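Local coordinates for protein dicer Related Helicase (Caenorhabditis elegans, PDB 6M6Q) that probably hydrolyses ATP as an RLR-family RNA helicase binding single- and double-stranded RNA in RNA interference, here represented by its N-terminal domain, at residues Glu65-Ala68 and Arg69-Asp73; Asp231-Glu234 and Asp235-Glu239. All coordinates share one frame; numbering follows the deposited sequence. Where two conformers were deposited one is given.

Contact 1 of 2, residues Glu65-Ala68 and Arg69-Asp73; sequences EEIA and RMIID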
ATOM      1  N   GLU B  65     -11.699  10.360  18.426  1.00 71.52           N
ATOM      2  CA  GLU B  65     -12.880  11.276  18.378  1.00 76.40           C
ATOM      3  C   GLU B  65     -12.800  12.166  17.124  1.00 70.87           C
ATOM      4  O   GLU B  65     -13.807  12.238  16.409  1.00 64.52           O
ATOM      5  CB  GLU B  65     -12.944  12.126  19.654  1.00 81.29           C
ATOM      6  CG  GLU B  65     -14.123  13.092  19.710  1.00 82.85           C
ATOM      7  CD  GLU B  65     -15.381  12.527  20.331  1.00 88.94           C
ATOM      8  OE1 GLU B  65     -16.207  13.330  20.819  1.00 90.68           O
ATOM      9  OE2 GLU B  65     -15.538  11.297  20.324  1.00 94.62           O
ATOM     10  N   GLU B  66     -11.629  12.756  16.833  1.00 65.58           N
ATOM     11  CA  GLU B  66     -11.416  13.602  15.620  1.00 77.19           C
ATOM     12  C   GLU B  66     -11.787  12.788  14.368  1.00 75.97           C
ATOM     13  O   GLU B  66     -12.538  13.308  13.522  1.00 86.30           O
ATOM     14  CB  GLU B  66      -9.969  14.109  15.520  1.00 73.31           C
ATOM     15  CG  GLU B  66      -9.652  15.305  16.401  1.00 79.14           C
ATOM     16  CD  GLU B  66      -8.188  15.729  16.333  1.00 89.81           C
ATOM     17  OE1 GLU B  66      -7.725  16.477  17.244  1.00 80.06           O
ATOM     18  OE2 GLU B  66      -7.503  15.301  15.369  1.00 92.87           O
ATOM     19  N   ILE B  67     -11.239  11.580  14.239  1.00 75.57           N
ATOM     20  CA  ILE B  67     -11.401  10.727  13.032  1.00 67.34           C
ATOM     21  C   ILE B  67     -12.885  10.403  12.863  1.00 69.27           C
ATOM     22  O   ILE B  67     -13.437  10.706  11.778  1.00 65.93           O
ATOM     23  CB  ILE B  67     -10.530   9.474  13.137  1.00 66.20           C
ATOM     24  CG1 ILE B  67      -9.053   9.813  12.909  1.00 72.08           C
ATOM     25  CG2 ILE B  67     -11.016   8.407  12.181  1.00 71.46           C
ATOM     26  CD1 ILE B  67      -8.094   8.907  13.633  1.00 72.93           C
ATOM     27  N   ALA B  68     -13.515   9.855  13.907  1.00 66.39           N
ATOM     28  CA  ALA B  68     -14.945   9.481  13.912  1.00 63.44           C
ATOM     29  C   ALA B  68     -15.763  10.663  13.393  1.00 67.18           C
ATOM     30  O   ALA B  68     -16.475  10.484  12.414  1.00 66.68           O
ATOM     31  CB  ALA B  68     -15.394   9.052  15.289  1.00 58.22           C
ATOM     32  N   ARG B  69     -15.623  11.835  14.006  1.00 73.49           N
ATOM     33  CA  ARG B  69     -16.369  13.057  13.605  1.00 69.99           C
ATOM     34  C   ARG B  69     -16.162  13.291  12.117  1.00 67.28           C
ATOM     35  O   ARG B  69     -17.147  13.204  11.371  1.00 66.91           O
ATOM     36  CB  ARG B  69     -15.906  14.269  14.405  1.00 76.75           C
ATOM     37  CG  ARG B  69     -16.161  14.153  15.898  1.00 78.45           C
ATOM     38  CD  ARG B  69     -17.492  13.498  16.175  1.00 82.92           C
ATOM     39  NE  ARG B  69     -17.787  13.520  17.588  1.00 91.05           N
ATOM     40  CZ  ARG B  69     -18.994  13.393  18.111  1.00 86.51           C
ATOM     41  NH1 ARG B  69     -20.054  13.235  17.336  1.00 83.11           N
ATOM     42  NH2 ARG B  69     -19.137  13.427  19.421  1.00 85.30           N
ATOM     43  N   MET B  70     -14.920  13.492  11.694  1.00 59.29           N
ATOM     44  CA  MET B  70     -14.591  13.794  10.279  1.00 61.27           C
ATOM     45  C   MET B  70     -15.371  12.863   9.334  1.00 57.81           C
ATOM     46  O   MET B  70     -15.674  13.294   8.237  1.00 57.30           O
ATOM     47  CB  MET B  70     -13.098  13.654  10.024  1.00 65.12           C
ATOM     48  CG  MET B  70     -12.302  14.831  10.557  1.00 79.15           C
ATOM     49  SD  MET B  70     -12.570  16.350   9.594  1.00 77.91           S
ATOM     50  CE  MET B  70     -11.012  17.192   9.883  1.00 86.07           C
ATOM     51  N   ILE B  71     -15.747  11.668   9.798  1.00 59.78           N
ATOM     52  CA  ILE B  71     -16.455  10.631   8.996  1.00 58.94           C
ATOM     53  C   ILE B  71     -17.977  10.883   9.038  1.00 61.40           C
ATOM     54  O   ILE B  71     -18.612  10.778   7.964  1.00 63.63           O
ATOM     55  CB  ILE B  71     -16.073   9.214   9.482  1.00 64.22           C
ATOM     56  CG1 ILE B  71     -14.600   8.886   9.188  1.00 64.78           C
ATOM     57  CG2 ILE B  71     -17.014   8.156   8.900  1.00 66.56           C
ATOM     58  CD1 ILE B  71     -14.091   7.662   9.925  1.00 68.35           C
ATOM     59  N   ILE B  72     -18.545  11.183  10.214  1.00 60.01           N
ATOM     60  CA  ILE B  72     -20.030  11.184  10.452  1.00 62.19           C
ATOM     61  C   ILE B  72     -20.588  12.618  10.456  1.00 64.27           C
ATOM     62  O   ILE B  72     -21.798  12.763  10.200  1.00 67.63           O
ATOM     63  CB  ILE B  72     -20.394  10.443  11.749  1.00 59.94           C
ATOM     64  CG1 ILE B  72     -19.705  11.046  12.976  1.00 62.04           C
ATOM     65  CG2 ILE B  72     -20.104   8.963  11.602  1.00 64.02           C
ATOM     66  CD1 ILE B  72     -20.150  10.437  14.289  1.00 67.35           C
ATOM     67  N   ASP B  73     -19.758  13.625  10.770  1.00 70.91           N
ATOM     68  CA  ASP B  73     -20.125  15.076  10.739  1.00 69.86           C
ATOM     69  C   ASP B  73     -20.892  15.385   9.449  1.00 68.60           C
ATOM     70  O   ASP B  73     -20.432  14.986   8.362  1.00 71.24           O
ATOM     71  CB  ASP B  73     -18.894  15.991  10.835  1.00 71.02           C
ATOM     72  CG  ASP B  73     -18.463  16.337  12.261  1.00 76.93           C
ATOM     73  OD1 ASP B  73     -19.076  15.790  13.228  1.00 71.72           O
ATOM     74  OD2 ASP B  73     -17.514  17.141  12.400  1.00 67.15           O
TER

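Contact 2 of 2, residues Asp231-Glu234 and Asp235-Glu239; sequences DLVE and DLLTE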
ATOM      1  N   ASP B 231     -26.367   5.352   3.933  1.00 64.36           N
ATOM      2  CA  ASP B 231     -26.200   6.141   2.689  1.00 67.03           C
ATOM      3  C   ASP B 231     -24.773   6.682   2.653  1.00 62.94           C
ATOM      4  O   ASP B 231     -24.174   6.680   1.549  1.00 66.44           O
ATOM      5  CB  ASP B 231     -27.267   7.236   2.589  1.00 75.66           C
ATOM      6  CG  ASP B 231     -28.676   6.678   2.412  1.00 79.68           C
ATOM      7  OD1 ASP B 231     -29.416   7.206   1.560  1.00 84.03           O
ATOM      8  OD2 ASP B 231     -29.009   5.701   3.111  1.00 82.27           O
ATOM      9  N   LEU B 232     -24.228   7.049   3.826  1.00 58.37           N
ATOM     10  CA  LEU B 232     -22.912   7.738   3.990  1.00 58.17           C
ATOM     11  C   LEU B 232     -21.798   6.898   3.353  1.00 61.02           C
ATOM     12  O   LEU B 232     -20.985   7.472   2.601  1.00 70.78           O
ATOM     13  CB  LEU B 232     -22.648   7.960   5.481  1.00 61.07           C
ATOM     14  CG  LEU B 232     -21.432   8.821   5.833  1.00 65.55           C
ATOM     15  CD1 LEU B 232     -21.708   9.641   7.084  1.00 71.88           C
ATOM     16  CD2 LEU B 232     -20.175   7.975   6.030  1.00 65.08           C
ATOM     17  N   VAL B 233     -21.731   5.609   3.678  1.00 58.22           N
ATOM     18  CA  VAL B 233     -20.647   4.698   3.224  1.00 55.28           C
ATOM     19  C   VAL B 233     -20.933   4.314   1.771  1.00 51.49           C
ATOM     20  O   VAL B 233     -19.999   4.292   0.964  1.00 55.53           O
ATOM     21  CB  VAL B 233     -20.514   3.464   4.145  1.00 59.06           C
ATOM     22  CG1 VAL B 233     -19.470   2.471   3.628  1.00 57.24           C
ATOM     23  CG2 VAL B 233     -20.193   3.868   5.587  1.00 56.05           C
ATOM     24  N   GLU B 234     -22.191   4.116   1.429  1.00 55.61           N
ATOM     25  CA  GLU B 234     -22.600   3.743   0.056  1.00 63.15           C
ATOM     26  C   GLU B 234     -22.049   4.757  -0.963  1.00 69.56           C
ATOM     27  O   GLU B 234     -21.398   4.314  -1.907  1.00 80.47           O
ATOM     28  CB  GLU B 234     -24.114   3.646  -0.041  1.00 67.08           C
ATOM     29  CG  GLU B 234     -24.580   3.217  -1.418  1.00 72.98           C
ATOM     30  CD  GLU B 234     -24.241   1.781  -1.773  1.00 77.57           C
ATOM     31  OE1 GLU B 234     -24.675   0.865  -1.006  1.00 73.11           O
ATOM     32  OE2 GLU B 234     -23.548   1.564  -2.823  1.00 83.85           O
ATOM     33  N   ASP B 235     -22.329   6.063  -0.778  1.00 70.19           N
ATOM     34  CA  ASP B 235     -21.965   7.145  -1.745  0.50 68.02           C
ATOM     35  C   ASP B 235     -20.463   7.473  -1.629  1.00 65.39           C
ATOM     36  O   ASP B 235     -19.890   8.173  -2.582  1.00 67.31           O
ATOM     37  CB  ASP B 235     -22.845   8.384  -1.537  0.50 74.06           C
ATOM     38  CG  ASP B 235     -22.289   9.389  -0.539  0.50 81.92           C
ATOM     39  OD1 ASP B 235     -22.906   9.545   0.538  0.50 97.49           O
ATOM     40  OD2 ASP B 235     -21.260  10.039  -0.863  0.50 74.33           O
ATOM     41  N   LEU B 236     -19.839   7.054  -0.546  1.00 63.71           N
ATOM     42  CA  LEU B 236     -18.398   7.258  -0.311  1.00 56.91           C
ATOM     43  C   LEU B 236     -17.606   6.339  -1.248  1.00 59.43           C
ATOM     44  O   LEU B 236     -16.519   6.751  -1.674  1.00 56.68           O
ATOM     45  CB  LEU B 236     -18.130   6.979   1.162  1.00 61.74           C
ATOM     46  CG  LEU B 236     -16.680   7.007   1.610  1.00 67.89           C
ATOM     47  CD1 LEU B 236     -16.091   8.394   1.466  1.00 76.59           C
ATOM     48  CD2 LEU B 236     -16.583   6.544   3.051  1.00 65.34           C
ATOM     49  N   LEU B 237     -18.174   5.181  -1.610  1.00 61.47           N
ATOM     50  CA  LEU B 237     -17.489   4.108  -2.380  1.00 63.29           C
ATOM     51  C   LEU B 237     -17.983   4.052  -3.837  1.00 62.67           C
ATOM     52  O   LEU B 237     -17.405   3.265  -4.610  1.00 59.15           O
ATOM     53  CB  LEU B 237     -17.740   2.772  -1.671  1.00 69.03           C
ATOM     54  CG  LEU B 237     -17.354   2.735  -0.191  1.00 66.13           C
ATOM     55  CD1 LEU B 237     -17.844   1.461   0.475  1.00 59.89           C
ATOM     56  CD2 LEU B 237     -15.854   2.873  -0.028  1.00 63.85           C
ATOM     57  N   THR B 238     -19.021   4.816  -4.202  1.00 77.71           N
ATOM     58  CA  THR B 238     -19.611   4.805  -5.580  1.00 80.75           C
ATOM     59  C   THR B 238     -19.106   6.011  -6.368  1.00 82.96           C
ATOM     60  O   THR B 238     -19.296   7.144  -5.912  1.00 82.39           O
ATOM     61  CB  THR B 238     -21.149   4.733  -5.586  1.00 79.03           C
ATOM     62  OG1 THR B 238     -21.705   5.796  -4.817  1.00 71.36           O
ATOM     63  CG2 THR B 238     -21.680   3.423  -5.041  1.00 82.07           C
ATOM     64  N   GLU B 239     -18.510   5.746  -7.528  1.00107.44           N
ATOM     65  CA  GLU B 239     -18.018   6.758  -8.512  1.00125.66           C
ATOM     66  C   GLU B 239     -19.208   7.366  -9.273  1.00120.08           C
ATOM     67  O   GLU B 239     -19.622   8.484  -8.898  1.00105.76           O
ATOM     68  CB  GLU B 239     -17.039   6.094  -9.488  1.00128.34           C
ATOM     69  CG  GLU B 239     -17.559   4.782 -10.081  1.00128.62           C
ATOM     70  CD  GLU B 239     -17.156   3.511  -9.335  1.00134.56           C
ATOM     71  OE1 GLU B 239     -17.213   3.508  -8.087  1.00129.35           O
ATOM     72  OE2 GLU B 239     -16.780   2.527 -10.006  1.00148.05           O
TER
HETATM   73  O   HOH W   1     -20.898  10.298   2.374  1.00 61.01           O

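Contact 1 of 2, residues Glu65-Ala68 and Arg69-Asp73
Two acceptors meet NH2 of R69: OE1 of E65, one turn earlier, at 3.2 Å, and, through a weak bond, the backbone O of N47. The first is a salt bridge. OE1 sits at the edge of the guanidinium and close to its plane, whereas NH2 approaches OE1 from above the carboxylate plane; the two planes stand 81° apart. E65 reaches this position with CG anti to the backbone N (chi1 -180°) and a bend at the next bond, while R69 bends back at chi2, which lays the two chains side by side, pointing the same way. In the backbone, R69 N donates to E65 O at 3.0 Å, almost straight at 173°. M70 N repeats the pattern on E66 O, also 3.0 Å away. A68 O receives I72 N at 3.1 Å, and D73 then leaves helical geometry. Elsewhere on the helix, CG2 of I67 touches CD1 of I71 at 3.9 Å, and both side chains pack against helix 94-127. An i to i+4 salt bridge between more exposed residues and a buried i to i+4 isoleucine pair are what an amphipathic helix gives, here the last turns of helix 63-72 in a domain without strands.

Contact 2 of 2, residues Asp231-Glu234 and Asp235-Glu239
V233 carries CG1 anti to its backbone N (chi1 176°), and L237 sets CG opposite its carbonyl carbon, next to the backbone N (chi1 -54°). With these rotations the two chains lie alongside each other, one turn apart, and V233 CG1 meets L237 CD1 at 3.7 Å. The motif is a short helix, 231-236, weakly bonded over its last residues. The apolar pair is buried: V233 faces D38 and V41 of helix 33-42, L237 reaches W34 of the same helix, and both touch L228.

The backbone bonds give the evidence. D235 N donates to D231 O at 3.0 Å with an N-H...O angle of 167°, a sound alpha-helical bond. Beyond it the bonds become weak and divided. L236 N is shared between the carbonyls of L232 and V233, the nearer being V233 O at 3.2 Å. L237 N is likewise divided between V233 O and E234 O, the latter 3.4 Å away.

In the conformer of D235 given here, one of two modelled, a water links its side chain back to the first turn. The water donates to L232 O at 2.8 Å and to D235 OD1 at 2.8 Å. This bridge is tied to that conformer and is therefore less certain than the backbone bonds. It occupies L232 O, whose bond from L236 N is already weak.

At the far end, T238 is already outside the helix. Its hydroxyl lies between its own backbone N and carbonyl carbon, and from there OG1 makes a weak bond to E234 O, 3.3 Å away. The methyl CG2 of T238 lies 3.4 Å from OE2 of E234, whose side chain passes it obliquely.

Contacts 1 and 2 lie in series along the chain, yet their centres are about 16 Å apart and they touch directly. The meeting point is L232 CD1, which comes to 3.4 Å from I71 O and to 4.1 Å from the CA of I72. Helix 94-127 packs against both: S120 touches I71 and L236, while R116 touches L232 and L236 and gives a hydrogen bond from NH1 to D73 O. Contact 1 is the more peripheral, about 22 Å from the chain centre against 13 Å for contact 2. Neither contact includes a ligand or metal; as in other RLR helicases, the ATP-hydrolysing core probably lies beyond this N-terminal piece.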